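Local coordinates for amorpha-4,11-diene synthase (Artemisia annua, PDB 4GAX), which probably cyclises farnesyl diphosphate, with loss of diphosphate, to a sesquiterpene, the deposited chain being a mutant of an alpha-bisabolol synthase, at residues A[35-38]-A[39-42]; A[224-227]-A[228-232]; A[354-357]-A[358-362]. All coordinates share one frame; numbering follows the deposited sequence.

Interaction 1 (A[35-38]-A[39-42]); sequences SIWG and DQFL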
loop_
_atom_site.group_PDB
_atom_site.type_symbol
_atom_site.label_atom_id
_atom_site.label_comp_id
_atom_site.label_asym_id
_atom_site.label_seq_id
_atom_site.Cartn_x
_atom_site.Cartn_y
_atom_site.Cartn_z
ATOM N N SER A 35 -5.122 0.787 23.595
ATOM C CA SER A 35 -4.064 0.428 22.644
ATOM C C SER A 35 -3.284 -0.738 23.245
ATOM O O SER A 35 -3.046 -0.773 24.466
ATOM C CB SER A 35 -3.119 1.601 22.394
ATOM O OG SER A 35 -2.009 1.207 21.597
ATOM N N ILE A 36 -2.908 -1.706 22.413
ATOM C CA ILE A 36 -2.208 -2.879 22.933
ATOM C C ILE A 36 -0.719 -2.583 23.100
ATOM O O ILE A 36 0.023 -3.366 23.698
ATOM C CB ILE A 36 -2.421 -4.114 22.039
ATOM C CG1 ILE A 36 -1.716 -3.945 20.691
ATOM C CG2 ILE A 36 -3.909 -4.376 21.843
ATOM C CD1 ILE A 36 -0.624 -4.984 20.447
ATOM N N TRP A 37 -0.297 -1.429 22.593
ATOM C CA TRP A 37 1.119 -1.098 22.511
ATOM C C TRP A 37 1.661 -0.366 23.739
ATOM O O TRP A 37 2.874 -0.323 23.955
ATOM C CB TRP A 37 1.365 -0.282 21.247
ATOM C CG TRP A 37 0.855 -0.993 20.039
ATOM C CD1 TRP A 37 -0.318 -0.759 19.372
ATOM C CD2 TRP A 37 1.488 -2.091 19.364
ATOM N NE1 TRP A 37 -0.446 -1.636 18.319
ATOM C CE2 TRP A 37 0.651 -2.460 18.290
ATOM C CE3 TRP A 37 2.683 -2.788 19.560
ATOM C CZ2 TRP A 37 0.972 -3.503 17.420
ATOM C CZ3 TRP A 37 3.000 -3.821 18.695
ATOM C CH2 TRP A 37 2.149 -4.168 17.639
ATOM N N GLY A 38 0.775 0.206 24.547
ATOM C CA GLY A 38 1.215 0.934 25.729
ATOM C C GLY A 38 2.077 2.141 25.389
ATOM O O GLY A 38 1.774 2.875 24.447
ATOM N N ASP A 39 3.158 2.338 26.140
ATOM C CA ASP A 39 4.020 3.509 25.965
ATOM C C ASP A 39 5.366 3.201 25.287
ATOM O O ASP A 39 6.284 4.037 25.307
ATOM C CB ASP A 39 4.267 4.194 27.317
ATOM C CG ASP A 39 3.003 4.813 27.903
ATOM O OD1 ASP A 39 2.840 4.770 29.144
ATOM O OD2 ASP A 39 2.180 5.350 27.125
ATOM N N GLN A 40 5.481 2.020 24.681
ATOM C CA GLN A 40 6.766 1.552 24.152
ATOM C C GLN A 40 7.308 2.386 22.983
ATOM O O GLN A 40 8.517 2.384 22.708
ATOM C CB GLN A 40 6.683 0.075 23.745
ATOM C CG GLN A 40 5.975 -0.184 22.418
ATOM C CD GLN A 40 5.842 -1.672 22.105
ATOM O OE1 GLN A 40 4.855 -2.315 22.476
ATOM N NE2 GLN A 40 6.836 -2.221 21.418
ATOM N N PHE A 41 6.422 3.097 22.291
ATOM C CA PHE A 41 6.851 3.893 21.145
ATOM C C PHE A 41 6.980 5.382 21.450
ATOM O O PHE A 41 7.400 6.152 20.584
ATOM C CB PHE A 41 5.888 3.718 19.960
ATOM C CG PHE A 41 5.795 2.303 19.443
ATOM C CD1 PHE A 41 6.896 1.686 18.854
ATOM C CD2 PHE A 41 4.592 1.604 19.511
ATOM C CE1 PHE A 41 6.803 0.386 18.354
ATOM C CE2 PHE A 41 4.493 0.309 19.025
ATOM C CZ PHE A 41 5.600 -0.302 18.437
ATOM N N LEU A 42 6.616 5.790 22.664
ATOM C CA LEU A 42 6.550 7.216 23.009
ATOM C C LEU A 42 7.925 7.891 22.953
ATOM O O LEU A 42 8.109 8.920 22.296
ATOM C CB LEU A 42 5.918 7.401 24.397
ATOM C CG LEU A 42 5.401 8.796 24.781
ATOM C CD1 LEU A 42 6.464 9.632 25.480
ATOM C CD2 LEU A 42 4.851 9.545 23.568
HETATM O O HOH W 1 3.729 3.832 22.589
#
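W37 and F41 meet round a type II' beta turn that runs from W37 to Q40 in the loop ahead of helix 52-71. G38 occupies the second position of the turn, where its positive phi (62°) suits a residue without a side chain. The indole can be followed outward from the chain. W37 CB lies 3.9 Å from F41 CE2, and CG and CD2 keep about the same spacing from that carbon. A chi1 of -54° sets CG beside the backbone N and swings the ring so that W37 CE3 makes the closest approach, 3.6 Å from F41 CE2. The planes of the two six-membered rings meet obliquely, at 50°. I36 CD1 covers one face of the indole, 3.5 Å above its plane, while Q40 CG rests over a face of the F41 ring. W37 NE1 is hydrogen-bonded to E284, and the buried indole touches helices 282-292 and 547-557, a place suited to a broad apolar ring with one N-H; V283 packs against both aromatic side chains. S35 OG accepts from W37 N at 3.3 Å, an ST turn suited to a small hydroxyl residue. A single water joins the two sides of the turn, donating to G38 O at 2.9 Å and accepting from F41 N at 2.8 Å.

Interaction 2 (A[224-227]-A[228-232]); sequences VQYI and PFYEQ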
loop_
_atom_site.group_PDB
_atom_site.type_symbol
_atom_site.label_atom_id
_atom_site.label_comp_id
_atom_site.label_asym_id
_atom_site.label_seq_id
_atom_site.Cartn_x
_atom_site.Cartn_y
_atom_site.Cartn_z
ATOM N N VAL A 224 11.461 -7.242 4.906
ATOM C CA VAL A 224 11.662 -7.961 6.168
ATOM C C VAL A 224 11.663 -9.468 5.957
ATOM O O VAL A 224 12.365 -10.189 6.668
ATOM C CB VAL A 224 10.626 -7.583 7.281
ATOM C CG1 VAL A 224 10.395 -6.099 7.327
ATOM C CG2 VAL A 224 9.320 -8.294 7.071
ATOM N N GLN A 225 10.894 -9.953 4.983
ATOM C CA GLN A 225 10.836 -11.396 4.739
ATOM C C GLN A 225 11.917 -11.843 3.750
ATOM O O GLN A 225 12.438 -12.955 3.853
ATOM C CB GLN A 225 9.446 -11.812 4.222
ATOM C CG GLN A 225 8.293 -11.452 5.157
ATOM C CD GLN A 225 6.922 -11.670 4.517
ATOM O OE1 GLN A 225 6.804 -12.281 3.450
ATOM N NE2 GLN A 225 5.876 -11.165 5.175
ATOM N N TYR A 226 12.256 -10.989 2.789
ATOM C CA TYR A 226 13.210 -11.402 1.753
ATOM C C TYR A 226 14.654 -11.388 2.252
ATOM O O TYR A 226 15.481 -12.203 1.846
ATOM C CB TYR A 226 13.077 -10.526 0.513
ATOM C CG TYR A 226 13.848 -11.058 -0.686
ATOM C CD1 TYR A 226 13.439 -12.224 -1.335
ATOM C CD2 TYR A 226 14.967 -10.392 -1.178
ATOM C CE1 TYR A 226 14.129 -12.718 -2.441
ATOM C CE2 TYR A 226 15.673 -10.884 -2.292
ATOM C CZ TYR A 226 15.245 -12.041 -2.916
ATOM O OH TYR A 226 15.935 -12.529 -4.009
ATOM N N ILE A 227 14.957 -10.451 3.135
ATOM C CA ILE A 227 16.309 -10.307 3.635
ATOM C C ILE A 227 16.880 -11.630 4.191
ATOM O O ILE A 227 17.929 -12.084 3.723
ATOM C CB ILE A 227 16.423 -9.121 4.627
ATOM C CG1 ILE A 227 16.376 -7.792 3.861
ATOM C CG2 ILE A 227 17.726 -9.215 5.408
ATOM C CD1 ILE A 227 16.310 -6.551 4.769
ATOM N N PRO A 228 16.173 -12.286 5.138
ATOM C CA PRO A 228 16.731 -13.550 5.647
ATOM C C PRO A 228 16.784 -14.659 4.600
ATOM O O PRO A 228 17.726 -15.458 4.620
ATOM C CB PRO A 228 15.751 -13.948 6.768
ATOM C CG PRO A 228 14.460 -13.250 6.406
ATOM C CD PRO A 228 14.912 -11.932 5.825
ATOM N N PHE A 229 15.790 -14.739 3.719
ATOM C CA PHE A 229 15.855 -15.747 2.673
ATOM C C PHE A 229 17.086 -15.494 1.799
ATOM O O PHE A 229 17.826 -16.427 1.464
ATOM C CB PHE A 229 14.581 -15.790 1.817
ATOM C CG PHE A 229 14.717 -16.655 0.587
ATOM C CD1 PHE A 229 14.594 -18.029 0.677
ATOM C CD2 PHE A 229 14.996 -16.091 -0.651
ATOM C CE1 PHE A 229 14.740 -18.834 -0.440
ATOM C CE2 PHE A 229 15.146 -16.891 -1.774
ATOM C CZ PHE A 229 15.015 -18.269 -1.662
ATOM N N TYR A 230 17.318 -14.233 1.437
ATOM C CA TYR A 230 18.439 -13.918 0.543
ATOM C C TYR A 230 19.763 -14.259 1.233
ATOM O O TYR A 230 20.666 -14.842 0.633
ATOM C CB TYR A 230 18.406 -12.438 0.126
ATOM C CG TYR A 230 19.456 -12.067 -0.911
ATOM C CD1 TYR A 230 19.279 -12.377 -2.260
ATOM C CD2 TYR A 230 20.626 -11.412 -0.538
ATOM C CE1 TYR A 230 20.249 -12.035 -3.218
ATOM C CE2 TYR A 230 21.595 -11.074 -1.479
ATOM C CZ TYR A 230 21.398 -11.379 -2.815
ATOM O OH TYR A 230 22.369 -11.049 -3.735
ATOM N N GLU A 231 19.858 -13.915 2.515
ATOM C CA GLU A 231 21.099 -14.061 3.251
ATOM C C GLU A 231 21.519 -15.519 3.320
ATOM O O GLU A 231 22.710 -15.822 3.374
ATOM C CB GLU A 231 20.964 -13.470 4.665
ATOM C CG GLU A 231 22.232 -13.605 5.503
ATOM C CD GLU A 231 22.157 -12.863 6.825
ATOM O OE1 GLU A 231 21.038 -12.691 7.367
ATOM O OE2 GLU A 231 23.227 -12.446 7.322
ATOM N N GLN A 232 20.542 -16.421 3.274
ATOM C CA GLN A 232 20.823 -17.847 3.392
ATOM C C GLN A 232 20.986 -18.559 2.041
ATOM O O GLN A 232 21.298 -19.756 1.990
ATOM C CB GLN A 232 19.760 -18.540 4.264
ATOM C CG GLN A 232 18.355 -18.575 3.682
ATOM C CD GLN A 232 18.156 -19.704 2.677
ATOM O OE1 GLN A 232 18.441 -20.873 2.964
ATOM N NE2 GLN A 232 17.681 -19.354 1.485
#
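Y226 and Y230 touch twice along one flank of helix 219-232, through the backbone and through their rings. The backbone bonds come first: Y230 N donates to Y226 O at 2.8 Å and E231 N to I227 O at 2.9 Å, both donors nearly in line with the C=O they approach, so the helical bonding resumes after the kink at P228. P228 has no N-H to offer V224 O; its CD faces that oxygen instead, 3.2 Å from V224 O, and CG lies by Q225 O. Contact is tight beside it, since the proline ring attaches directly to the chain after the branched I227, and I227 CB lies 3.4 Å from P228 CD.

The aromatic contacts form the second group. A chi1 of -169° places Y226 CG opposite the backbone N and leans the ring toward the next turn, where two of its atoms meet different neighbours: Y226 CE1 is 3.9 Å from F229 CD2, and Y226 CE2 is 3.9 Å from Y230 CD1. The two tyrosine planes are 34° apart, an oblique pairing. Replacing Y226 by an alanine would probably leave F229 and Y230 without the ring that both touch and open a gap beside E86 and R89 of helix 77-89.

The remaining polar groups hold the end of the segment and its surroundings. Q232 folds back so that NE2 donates to F229 O at 2.9 Å, on a lone pair in the carbonyl plane, and Q232 N also bonds to this oxygen. Tyrosine suits position 230 because its hydroxyl continues past the apolar ring to bond N237, and E231 suits its place by pairing with K245 of helix 238-269.

Together these features describe a proline-kinked alpha helix with an i, i+4 tyrosine pair, here in the all-helical fold of a plant terpene synthase.

Interaction 3 (A[354-357]-A[358-362]); sequences YKLF and MDTYT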
loop_
_atom_site.group_PDB
_atom_site.type_symbol
_atom_site.label_atom_id
_atom_site.label_comp_id
_atom_site.label_asym_id
_atom_site.label_seq_id
_atom_site.Cartn_x
_atom_site.Cartn_y
_atom_site.Cartn_z
ATOM N N TYR A 354 -12.699 19.568 16.468
ATOM C CA TYR A 354 -12.645 20.647 15.496
ATOM C C TYR A 354 -11.333 21.393 15.661
ATOM O O TYR A 354 -10.688 21.747 14.676
ATOM C CB TYR A 354 -13.831 21.607 15.641
ATOM C CG TYR A 354 -13.990 22.531 14.447
ATOM C CD1 TYR A 354 -14.538 22.069 13.253
ATOM C CD2 TYR A 354 -13.583 23.862 14.508
ATOM C CE1 TYR A 354 -14.683 22.905 12.157
ATOM C CE2 TYR A 354 -13.727 24.710 13.417
ATOM C CZ TYR A 354 -14.277 24.228 12.246
ATOM O OH TYR A 354 -14.410 25.063 11.160
ATOM N N LYS A 355 -10.944 21.614 16.912
ATOM C CA LYS A 355 -9.672 22.268 17.239
ATOM C C LYS A 355 -8.454 21.486 16.756
ATOM O O LYS A 355 -7.537 22.058 16.148
ATOM C CB LYS A 355 -9.578 22.471 18.754
ATOM C CG LYS A 355 -8.263 23.083 19.235
ATOM C CD LYS A 355 -8.062 24.505 18.711
ATOM C CE LYS A 355 -6.805 25.145 19.328
ATOM N NZ LYS A 355 -6.180 26.142 18.410
ATOM N N LEU A 356 -8.423 20.184 17.034
ATOM C CA LEU A 356 -7.314 19.346 16.561
ATOM C C LEU A 356 -7.242 19.371 15.046
ATOM O O LEU A 356 -6.155 19.484 14.464
ATOM C CB LEU A 356 -7.480 17.895 17.035
ATOM C CG LEU A 356 -6.290 16.970 16.741
ATOM C CD1 LEU A 356 -5.129 17.286 17.681
ATOM C CD2 LEU A 356 -6.702 15.502 16.870
ATOM N N PHE A 357 -8.405 19.249 14.413
ATOM C CA PHE A 357 -8.510 19.274 12.952
ATOM C C PHE A 357 -8.000 20.607 12.385
ATOM O O PHE A 357 -7.173 20.626 11.479
ATOM C CB PHE A 357 -9.978 19.052 12.574
ATOM C CG PHE A 357 -10.265 19.126 11.100
ATOM C CD1 PHE A 357 -10.333 17.975 10.334
ATOM C CD2 PHE A 357 -10.534 20.341 10.489
ATOM C CE1 PHE A 357 -10.634 18.042 8.981
ATOM C CE2 PHE A 357 -10.825 20.403 9.133
ATOM C CZ PHE A 357 -10.869 19.258 8.383
ATOM N N MET A 358 -8.498 21.722 12.917
ATOM C CA MET A 358 -8.133 23.028 12.389
ATOM C C MET A 358 -6.646 23.318 12.597
ATOM O O MET A 358 -5.996 23.839 11.695
ATOM C CB MET A 358 -9.001 24.138 13.002
ATOM C CG MET A 358 -10.388 24.240 12.374
ATOM S SD MET A 358 -10.320 24.744 10.641
ATOM C CE MET A 358 -11.357 23.533 9.880
ATOM N N ASP A 359 -6.121 22.970 13.774
ATOM C CA ASP A 359 -4.696 23.149 14.084
ATOM C C ASP A 359 -3.833 22.319 13.152
ATOM O O ASP A 359 -2.744 22.735 12.747
ATOM C CB ASP A 359 -4.379 22.709 15.520
ATOM C CG ASP A 359 -4.789 23.743 16.567
ATOM O OD1 ASP A 359 -5.253 24.847 16.201
ATOM O OD2 ASP A 359 -4.629 23.448 17.772
ATOM N N THR A 360 -4.294 21.113 12.844
ATOM C CA THR A 360 -3.506 20.214 12.014
ATOM C C THR A 360 -3.445 20.722 10.573
ATOM O O THR A 360 -2.366 20.804 9.959
ATOM C CB THR A 360 -4.091 18.780 12.058
ATOM O OG1 THR A 360 -4.068 18.286 13.411
ATOM C CG2 THR A 360 -3.298 17.855 11.174
ATOM N N TYR A 361 -4.599 21.081 10.018
ATOM C CA TYR A 361 -4.608 21.599 8.652
ATOM C C TYR A 361 -3.997 22.989 8.533
ATOM O O TYR A 361 -3.357 23.295 7.529
ATOM C CB TYR A 361 -6.022 21.562 8.050
ATOM C CG TYR A 361 -6.318 20.216 7.474
ATOM C CD1 TYR A 361 -5.835 19.866 6.214
ATOM C CD2 TYR A 361 -7.027 19.269 8.198
ATOM C CE1 TYR A 361 -6.075 18.619 5.683
ATOM C CE2 TYR A 361 -7.277 18.005 7.665
ATOM C CZ TYR A 361 -6.802 17.689 6.417
ATOM O OH TYR A 361 -7.045 16.438 5.879
ATOM N N THR A 362 -4.183 23.822 9.552
ATOM C CA THR A 362 -3.615 25.164 9.510
ATOM C C THR A 362 -2.082 25.123 9.512
ATOM O O THR A 362 -1.434 25.912 8.831
ATOM C CB THR A 362 -4.125 26.026 10.661
ATOM O OG1 THR A 362 -5.535 26.224 10.491
ATOM C CG2 THR A 362 -3.423 27.381 10.680
#
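L356 O is gripped by two donors from T360: OG1 at 2.6 Å and the backbone N at 3.0 Å, reaching it from opposite faces of the carbonyl plane. Threonine suits a helix for this reason, because its hydroxyl can turn back onto the carbonyl four residues earlier and satisfy itself in a buried place. T362 repeats the pattern two residues on, its OG1 and N both bonding M358 O. The other i to i+4 backbone bonds are regular, from M358 N to Y354 O, D359 N to K355 O and Y361 N to F357 O.

On the exposed side K355 and D359 form a salt bridge. The lysine chain starts anti to N and then bends at chi2 (64°), which carries K355 NZ over to D359 OD1 at 2.7 Å, on the syn lone pair; the bond from K355 NZ to D359 OD2 is weak. Long and flexible, lysine can reach the acid one turn on while keeping its charge at the surface.

M358 links two aromatic neighbours on the apolar side, Y354 and F357. Its CG lies over a face of the Y354 ring, 4.0 Å from the centroid, in a CH-pi contact, and SD adds an oblique Met-aromatic contact. Bends at chi2 and chi3 turn the methyl to the edge of F357, M358 CE standing 3.3 Å from F357 CE2. Y361 CD2 meets a face of the same phenylalanine, 3.8 Å above its centre, with the two rings inclined at 45°.

Within the metal-binding family region, helix 351-370 presents one aromatic side to W338, which is edge-to-face with both F357 and Y361, and lies against helix 299-322 through L311 and helix 374-399 through V384, while L356 and T360 meet W265 of helix 238-269.

All three contacts are local, but they occupy different surroundings. Interaction 3 is the most buried, its aromatic and sulfur-containing side packed among helices while a salt bridge keeps the outer side. Interaction 2 is partly buried, on a helix that a proline interrupts, and interaction 1 is a loop turn whose aromatic residues are buried while G38, D39 and Q40 are exposed. Helix 238-269 is touched by side chains of all three. A bridging water links the two sides of the turn, whereas in interactions 2 and 3 backbone bonds four residues apart do the joining. Interactions 2 and 3 lie on opposite sides of the chain's centre, their own centres about 43 Å apart.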